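Local coordinates for protein type II restriction enzyme AgeI (Thalassobius gelatinovorus, PDB 5DWA) that recognises the double-stranded DNA sequence 5'-ACCGGT-3' and cleaves after its 5' adenine, leaving fragments with terminal 5'-phosphates, at residues E102-V107 with Q265-T270; Q27-F32 with Y72-R77. All blocks are in the same frame, centred on the assembly; numbering follows the deposited sequence.

Contact 1 of 2, residues E102-V107 with Q265-T270; sequences ERYNPV and QDDEFT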
# COMPACT_ATOMS: atom_id res chain seq x y z
N GLU A 102 -0.19 -23.22 9.50
CA GLU A 102 -0.85 -24.09 10.48
C GLU A 102 -1.81 -25.07 9.81
O GLU A 102 -1.85 -26.26 10.16
CB GLU A 102 -1.60 -23.25 11.52
CG GLU A 102 -2.29 -24.06 12.61
CD GLU A 102 -1.32 -24.62 13.63
OE1 GLU A 102 -0.38 -23.90 14.02
OE2 GLU A 102 -1.50 -25.79 14.02
N ARG A 103 -2.58 -24.58 8.84
CA ARG A 103 -3.60 -25.41 8.21
C ARG A 103 -3.01 -26.42 7.24
O ARG A 103 -3.44 -27.58 7.20
CB ARG A 103 -4.63 -24.54 7.47
CG ARG A 103 -5.76 -25.31 6.81
CD ARG A 103 -5.51 -25.48 5.32
NE ARG A 103 -6.60 -26.17 4.62
CZ ARG A 103 -6.61 -27.46 4.33
NH1 ARG A 103 -5.58 -28.23 4.68
NH2 ARG A 103 -7.64 -28.00 3.68
N TYR A 104 -2.02 -26.00 6.45
CA TYR A 104 -1.52 -26.84 5.38
C TYR A 104 -0.34 -27.74 5.70
O TYR A 104 -0.21 -28.79 5.07
CB TYR A 104 -1.17 -25.97 4.18
CG TYR A 104 -2.40 -25.57 3.41
CD1 TYR A 104 -3.20 -26.53 2.82
CD2 TYR A 104 -2.77 -24.23 3.28
CE1 TYR A 104 -4.34 -26.19 2.11
CE2 TYR A 104 -3.90 -23.88 2.57
CZ TYR A 104 -4.68 -24.86 1.98
OH TYR A 104 -5.81 -24.53 1.27
N ASN A 105 0.52 -27.37 6.64
CA ASN A 105 1.71 -28.19 6.87
C ASN A 105 1.42 -29.64 7.28
O ASN A 105 2.12 -30.53 6.83
CB ASN A 105 2.63 -27.54 7.90
CG ASN A 105 3.70 -26.69 7.23
OD1 ASN A 105 3.75 -26.62 6.01
ND2 ASN A 105 4.56 -26.06 8.01
N PRO A 106 0.38 -29.89 8.11
CA PRO A 106 0.12 -31.31 8.43
C PRO A 106 -0.19 -32.16 7.19
O PRO A 106 0.32 -33.28 7.08
CB PRO A 106 -1.09 -31.24 9.36
CG PRO A 106 -0.99 -29.90 10.01
CD PRO A 106 -0.44 -28.99 8.94
N VAL A 107 -0.99 -31.65 6.28
CA VAL A 107 -1.37 -32.39 5.08
C VAL A 107 -0.21 -32.48 4.10
O VAL A 107 0.02 -33.52 3.48
CB VAL A 107 -2.60 -31.75 4.40
CG1 VAL A 107 -2.92 -32.45 3.09
CG2 VAL A 107 -3.79 -31.79 5.34
N GLN A 265 -8.78 -31.42 4.86
CA GLN A 265 -7.51 -32.12 4.66
C GLN A 265 -6.91 -31.73 3.32
O GLN A 265 -6.41 -30.62 3.15
CB GLN A 265 -7.71 -33.63 4.74
CG GLN A 265 -7.95 -34.15 6.15
CD GLN A 265 -6.73 -33.98 7.04
OE1 GLN A 265 -5.70 -34.61 6.81
NE2 GLN A 265 -6.85 -33.14 8.05
N ASP A 266 -6.94 -32.65 2.35
CA ASP A 266 -6.49 -32.35 1.00
C ASP A 266 -7.48 -31.43 0.29
O ASP A 266 -8.69 -31.55 0.49
CB ASP A 266 -6.31 -33.64 0.19
CG ASP A 266 -5.22 -34.52 0.74
OD1 ASP A 266 -4.18 -34.67 0.07
OD2 ASP A 266 -5.39 -35.07 1.85
N ASP A 267 -6.97 -30.51 -0.52
CA ASP A 267 -7.83 -29.67 -1.35
C ASP A 267 -7.13 -29.32 -2.66
O ASP A 267 -6.09 -29.90 -2.99
CB ASP A 267 -8.25 -28.39 -0.60
CG ASP A 267 -7.08 -27.52 -0.18
OD1 ASP A 267 -5.93 -27.79 -0.56
OD2 ASP A 267 -7.32 -26.52 0.54
N GLU A 268 -7.71 -28.41 -3.43
CA GLU A 268 -7.12 -28.04 -4.71
C GLU A 268 -5.71 -27.49 -4.57
O GLU A 268 -4.86 -27.71 -5.44
CB GLU A 268 -8.01 -27.03 -5.44
CG GLU A 268 -9.28 -27.64 -6.00
CD GLU A 268 -9.94 -26.75 -7.03
OE1 GLU A 268 -10.37 -25.64 -6.67
OE2 GLU A 268 -10.01 -27.17 -8.21
N PHE A 269 -5.44 -26.78 -3.47
CA PHE A 269 -4.11 -26.22 -3.24
C PHE A 269 -3.07 -27.32 -3.00
O PHE A 269 -2.01 -27.33 -3.63
CB PHE A 269 -4.13 -25.24 -2.07
CG PHE A 269 -2.77 -24.71 -1.69
CD1 PHE A 269 -2.06 -23.90 -2.57
CD2 PHE A 269 -2.19 -25.03 -0.47
CE1 PHE A 269 -0.81 -23.41 -2.23
CE2 PHE A 269 -0.94 -24.54 -0.13
CZ PHE A 269 -0.25 -23.73 -1.01
N THR A 270 -3.38 -28.26 -2.10
CA THR A 270 -2.44 -29.33 -1.81
C THR A 270 -2.28 -30.25 -3.03
O THR A 270 -1.17 -30.66 -3.35
CB THR A 270 -2.85 -30.15 -0.57
OG1 THR A 270 -4.09 -30.84 -0.82
CG2 THR A 270 -3.01 -29.24 0.63
O HOH W 1 -9.47 -26.51 2.02

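Contact 2 of 2, residues Q27-F32 with Y72-R77; sequences QISDYF and YRIYIR. With nucleotides of chain C.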
# COMPACT_ATOMS: atom_id res chain seq x y z
N GLN A 27 -19.02 -19.38 20.30
CA GLN A 27 -17.88 -20.28 20.51
C GLN A 27 -16.61 -19.65 19.97
O GLN A 27 -15.57 -19.67 20.63
CB GLN A 27 -18.11 -21.63 19.83
CG GLN A 27 -19.21 -22.49 20.44
CD GLN A 27 -19.47 -23.74 19.62
OE1 GLN A 27 -20.62 -24.04 19.28
NE2 GLN A 27 -18.41 -24.46 19.29
N ILE A 28 -16.70 -19.09 18.77
CA ILE A 28 -15.56 -18.44 18.15
C ILE A 28 -15.15 -17.23 18.99
O ILE A 28 -13.97 -17.02 19.26
CB ILE A 28 -15.88 -18.01 16.71
CG1 ILE A 28 -16.12 -19.25 15.83
CG2 ILE A 28 -14.74 -17.17 16.13
CD1 ILE A 28 -16.78 -18.95 14.49
N SER A 29 -16.14 -16.44 19.40
CA SER A 29 -15.87 -15.26 20.21
C SER A 29 -15.21 -15.63 21.53
O SER A 29 -14.25 -14.99 21.95
CB SER A 29 -17.17 -14.49 20.46
OG SER A 29 -16.91 -13.27 21.13
N ASP A 30 -15.71 -16.69 22.18
CA ASP A 30 -15.18 -17.13 23.46
C ASP A 30 -13.72 -17.57 23.38
O ASP A 30 -12.97 -17.44 24.35
CB ASP A 30 -16.02 -18.28 24.03
CG ASP A 30 -17.38 -17.82 24.52
OD1 ASP A 30 -17.60 -16.59 24.65
OD2 ASP A 30 -18.24 -18.69 24.79
N TYR A 31 -13.32 -18.11 22.24
CA TYR A 31 -11.93 -18.51 22.03
C TYR A 31 -11.05 -17.30 21.73
O TYR A 31 -9.96 -17.16 22.27
CB TYR A 31 -11.82 -19.53 20.90
CG TYR A 31 -10.41 -19.93 20.57
CD1 TYR A 31 -9.64 -20.65 21.47
CD2 TYR A 31 -9.84 -19.61 19.34
CE1 TYR A 31 -8.34 -21.02 21.18
CE2 TYR A 31 -8.54 -19.98 19.04
CZ TYR A 31 -7.79 -20.68 19.96
OH TYR A 31 -6.51 -21.06 19.65
N PHE A 32 -11.56 -16.42 20.88
CA PHE A 32 -10.75 -15.34 20.32
C PHE A 32 -10.63 -14.11 21.22
O PHE A 32 -9.54 -13.56 21.38
CB PHE A 32 -11.34 -14.95 18.96
CG PHE A 32 -10.60 -13.85 18.24
CD1 PHE A 32 -9.22 -13.88 18.10
CD2 PHE A 32 -11.31 -12.81 17.66
CE1 PHE A 32 -8.55 -12.87 17.41
CE2 PHE A 32 -10.65 -11.80 16.97
CZ PHE A 32 -9.28 -11.82 16.84
N TYR A 72 -12.13 -9.69 12.28
CA TYR A 72 -11.88 -8.26 12.14
C TYR A 72 -12.70 -7.42 13.08
O TYR A 72 -12.19 -6.55 13.78
CB TYR A 72 -12.18 -7.86 10.70
CG TYR A 72 -12.11 -6.39 10.34
CD1 TYR A 72 -11.00 -5.61 10.63
CD2 TYR A 72 -13.14 -5.82 9.60
CE1 TYR A 72 -10.94 -4.28 10.25
CE2 TYR A 72 -13.09 -4.50 9.22
CZ TYR A 72 -11.99 -3.74 9.52
OH TYR A 72 -11.96 -2.43 9.10
N ARG A 73 -14.00 -7.69 13.09
CA ARG A 73 -14.94 -6.89 13.87
C ARG A 73 -14.71 -7.04 15.36
O ARG A 73 -14.71 -6.06 16.11
CB ARG A 73 -16.37 -7.27 13.53
CG ARG A 73 -16.78 -6.88 12.13
CD ARG A 73 -16.69 -5.38 11.92
NE ARG A 73 -16.95 -5.05 10.52
CZ ARG A 73 -16.93 -3.82 10.02
NH1 ARG A 73 -16.67 -2.78 10.79
NH2 ARG A 73 -17.17 -3.64 8.73
N ILE A 74 -14.52 -8.28 15.80
CA ILE A 74 -14.26 -8.54 17.20
C ILE A 74 -12.94 -7.90 17.63
O ILE A 74 -12.85 -7.29 18.69
CB ILE A 74 -14.24 -10.06 17.49
CG1 ILE A 74 -15.65 -10.64 17.31
CG2 ILE A 74 -13.75 -10.33 18.90
CD1 ILE A 74 -15.75 -12.14 17.51
N TYR A 75 -11.91 -8.04 16.79
CA TYR A 75 -10.62 -7.45 17.09
C TYR A 75 -10.73 -5.93 17.26
O TYR A 75 -10.24 -5.36 18.23
CB TYR A 75 -9.61 -7.81 15.99
CG TYR A 75 -8.19 -7.42 16.32
CD1 TYR A 75 -7.33 -8.34 16.92
CD2 TYR A 75 -7.69 -6.16 16.02
CE1 TYR A 75 -6.03 -8.01 17.23
CE2 TYR A 75 -6.38 -5.81 16.32
CZ TYR A 75 -5.55 -6.75 16.92
OH TYR A 75 -4.25 -6.46 17.24
N ILE A 76 -11.38 -5.28 16.30
CA ILE A 76 -11.59 -3.83 16.36
C ILE A 76 -12.34 -3.40 17.62
O ILE A 76 -12.02 -2.36 18.21
CB ILE A 76 -12.34 -3.34 15.09
CG1 ILE A 76 -11.47 -3.53 13.85
CG2 ILE A 76 -12.77 -1.88 15.24
CD1 ILE A 76 -10.14 -2.82 13.92
N ARG A 77 -13.32 -4.19 18.05
CA ARG A 77 -14.10 -3.87 19.25
C ARG A 77 -13.30 -4.06 20.52
O ARG A 77 -13.38 -3.26 21.46
CB ARG A 77 -15.36 -4.73 19.32
CG ARG A 77 -16.22 -4.45 20.56
CD ARG A 77 -17.40 -5.40 20.69
NE ARG A 77 -17.01 -6.73 21.15
CZ ARG A 77 -17.34 -7.85 20.53
NH1 ARG A 77 -18.07 -7.80 19.42
NH2 ARG A 77 -16.95 -9.02 21.01
P DG C 8 -13.39 -1.43 5.75
OP1 DG C 8 -13.57 -2.07 7.07
OP2 DG C 8 -13.93 -2.10 4.54
O5' DG C 8 -13.97 0.04 5.86
C5' DG C 8 -13.51 0.86 6.93
C4' DG C 8 -13.37 2.30 6.48
O4' DG C 8 -12.29 2.43 5.51
C3' DG C 8 -14.60 2.88 5.81
O3' DG C 8 -14.74 4.21 6.27
C2' DG C 8 -14.28 2.78 4.30
C1' DG C 8 -12.78 2.97 4.28
N9 DG C 8 -12.07 2.25 3.23
C8 DG C 8 -12.27 0.95 2.83
N7 DG C 8 -11.43 0.55 1.90
C5 DG C 8 -10.60 1.65 1.72
C6 DG C 8 -9.51 1.83 0.85
O6 DG C 8 -9.02 1.00 0.07
N1 DG C 8 -8.95 3.10 0.95
C2 DG C 8 -9.39 4.09 1.80
N2 DG C 8 -8.73 5.27 1.78
N3 DG C 8 -10.42 3.93 2.62
C4 DG C 8 -10.98 2.70 2.52
P DG C 7 -8.19 -5.56 5.44
OP1 DG C 7 -8.75 -6.39 6.53
OP2 DG C 7 -8.17 -6.06 4.06
O5' DG C 7 -9.01 -4.19 5.40
C5' DG C 7 -9.10 -3.37 6.54
C4' DG C 7 -9.75 -2.05 6.16
O4' DG C 7 -8.79 -1.23 5.44
C3' DG C 7 -10.94 -2.17 5.23
O3' DG C 7 -11.83 -1.14 5.51
C2' DG C 7 -10.31 -2.00 3.84
C1' DG C 7 -9.26 -0.94 4.13
N9 DG C 7 -8.10 -1.01 3.26
C8 DG C 7 -7.78 -1.99 2.36
N7 DG C 7 -6.62 -1.80 1.79
C5 DG C 7 -6.14 -0.64 2.38
C6 DG C 7 -4.93 0.06 2.17
O6 DG C 7 -4.00 -0.24 1.40
N1 DG C 7 -4.83 1.18 2.97
C2 DG C 7 -5.79 1.59 3.86
N2 DG C 7 -5.52 2.70 4.55
N3 DG C 7 -6.93 0.95 4.07
C4 DG C 7 -7.04 -0.15 3.29
O HOH W 2 -18.47 -11.23 20.97

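Contact 1 of 2, residues E102-V107 with Q265-T270
Tyr104 and Asp267 meet where a capping box starts helix 268-277, the last helix of this PD-(D/E)XK nuclease, which packs on helix 84-109. The phenol OH of Tyr104 donates to the syn lone pair of Asp267 OD2 at 2.6 Å; the carboxylate lies at the ring edge, its plane turned 50° from the ring. The same hydroxyl bonds to Tyr240. Both faces of the Tyr104 ring are covered: Arg103 CD lies over the centre of one, while on the other Phe269 stacks edge-to-face, the planes 59° apart and its CD2 3.5 Å from Tyr104 CZ. Thr270 CG2 adds an oblique methyl contact. A leucine in place of Tyr104 would probably leave Asp267 OD2 without its phenol donor and the Phe269 edge without an aromatic face. Arg103 (one of two conformers) leaves the backbone with CG anti to N (chi1 -178°), bends at chi2, and grips Gln265 O with two nitrogens: NH1 at 3.0 Å, in the carbonyl plane on a lone pair, and NH2 at 2.9 Å, from above that plane. Its NE bonds to Phe262 O. Asp267 OD2 stands 3.5 Å from Arg103 NH2 but well out of the guanidinium plane, a salt bridge of charge alone; a water accepts from NH2 and donates to OD2. Val107 CG1 touches the Asp266 carboxylate, and CG2 lies 3.6 Å from Gln265 O; Asp266 also pairs with Arg110. The capping box is reciprocal: Asp267 N donates to Thr270 OG1 at 2.9 Å, and Thr270 N returns a nearly straight bond of 3.0 Å to Asp267 OD1.

Contact 2 of 2, residues Q27-F32 with Y72-R77
The phenol OH of Tyr72 donates a 2.6 Å hydrogen bond to OP1 of DG8 of chain C, on a helix that also packs Ile74 and Tyr75 against Phe32. The phosphate joins DG7 to DG8, and OP1 sits at the edge of the Tyr72 ring, near its plane. Tyr72 points away from helix 22-36, and its ring also meets those of His68 and Trp88. Toward that helix the contact is largely apolar. Helices 22-36 and 63-78 cross at -44°, their axes 11.1 Å apart over the two short segments. Phe32, with CG anti to the backbone N (chi1 -179°), reaches toward helix 63-78 and slides past Ile74 in the opposite direction. Its CD2 meets Ile74 CG2 at 3.7 Å. Farther out, Phe32 CZ touches the edge of the Tyr75 ring in its plane, 4.0 Å from Tyr75 CD1, while Phe32 also rests on Ala50 of helix 43-57. The other branch of Ile74 turns to Ser29, whose OG lies 4.0 Å from Ile74 CD1. Tyr75 directs its hydroxyl elsewhere, to Ser87 OG, and its side chain packs on another phosphate of the bound DNA. Beside the exposed Arg77, a water accepts from its NH2 at 2.7 Å and hydrogen-bonds Ser29 OG in the conformer given, one of two for that residue. No direct hydrogen bond joins the segments, so they meet mainly through hydrocarbon, with a water bridge that depends on the Ser29 conformer, and the Tyr72 hydroxyl is committed to the DNA backbone.

From the N terminus, the chain first makes strands 2-8 and 11-16, then helix 22-36. Contact 2 closes a short, entirely strand-free loop of 39 residues, bringing helix 63-78 back beside helix 22-36 with helix 43-57 between them in sequence. Helix 84-109 comes next, and near its C-terminal end contact 1 opens. Its loop of 157 residues takes in all six strands of the mixed sheet before helix 268-277 returns to residues 102-107. The two loops run in series, neither nesting nor crossing. Their centres lie 25 Å apart: contact 2 ties helix 22-36 to helix 63-78, which itself reaches the DNA backbone, whereas contact 1 joins the chain's last helix to helix 84-109, about 15 Å from the nucleic acid at its nearest atom.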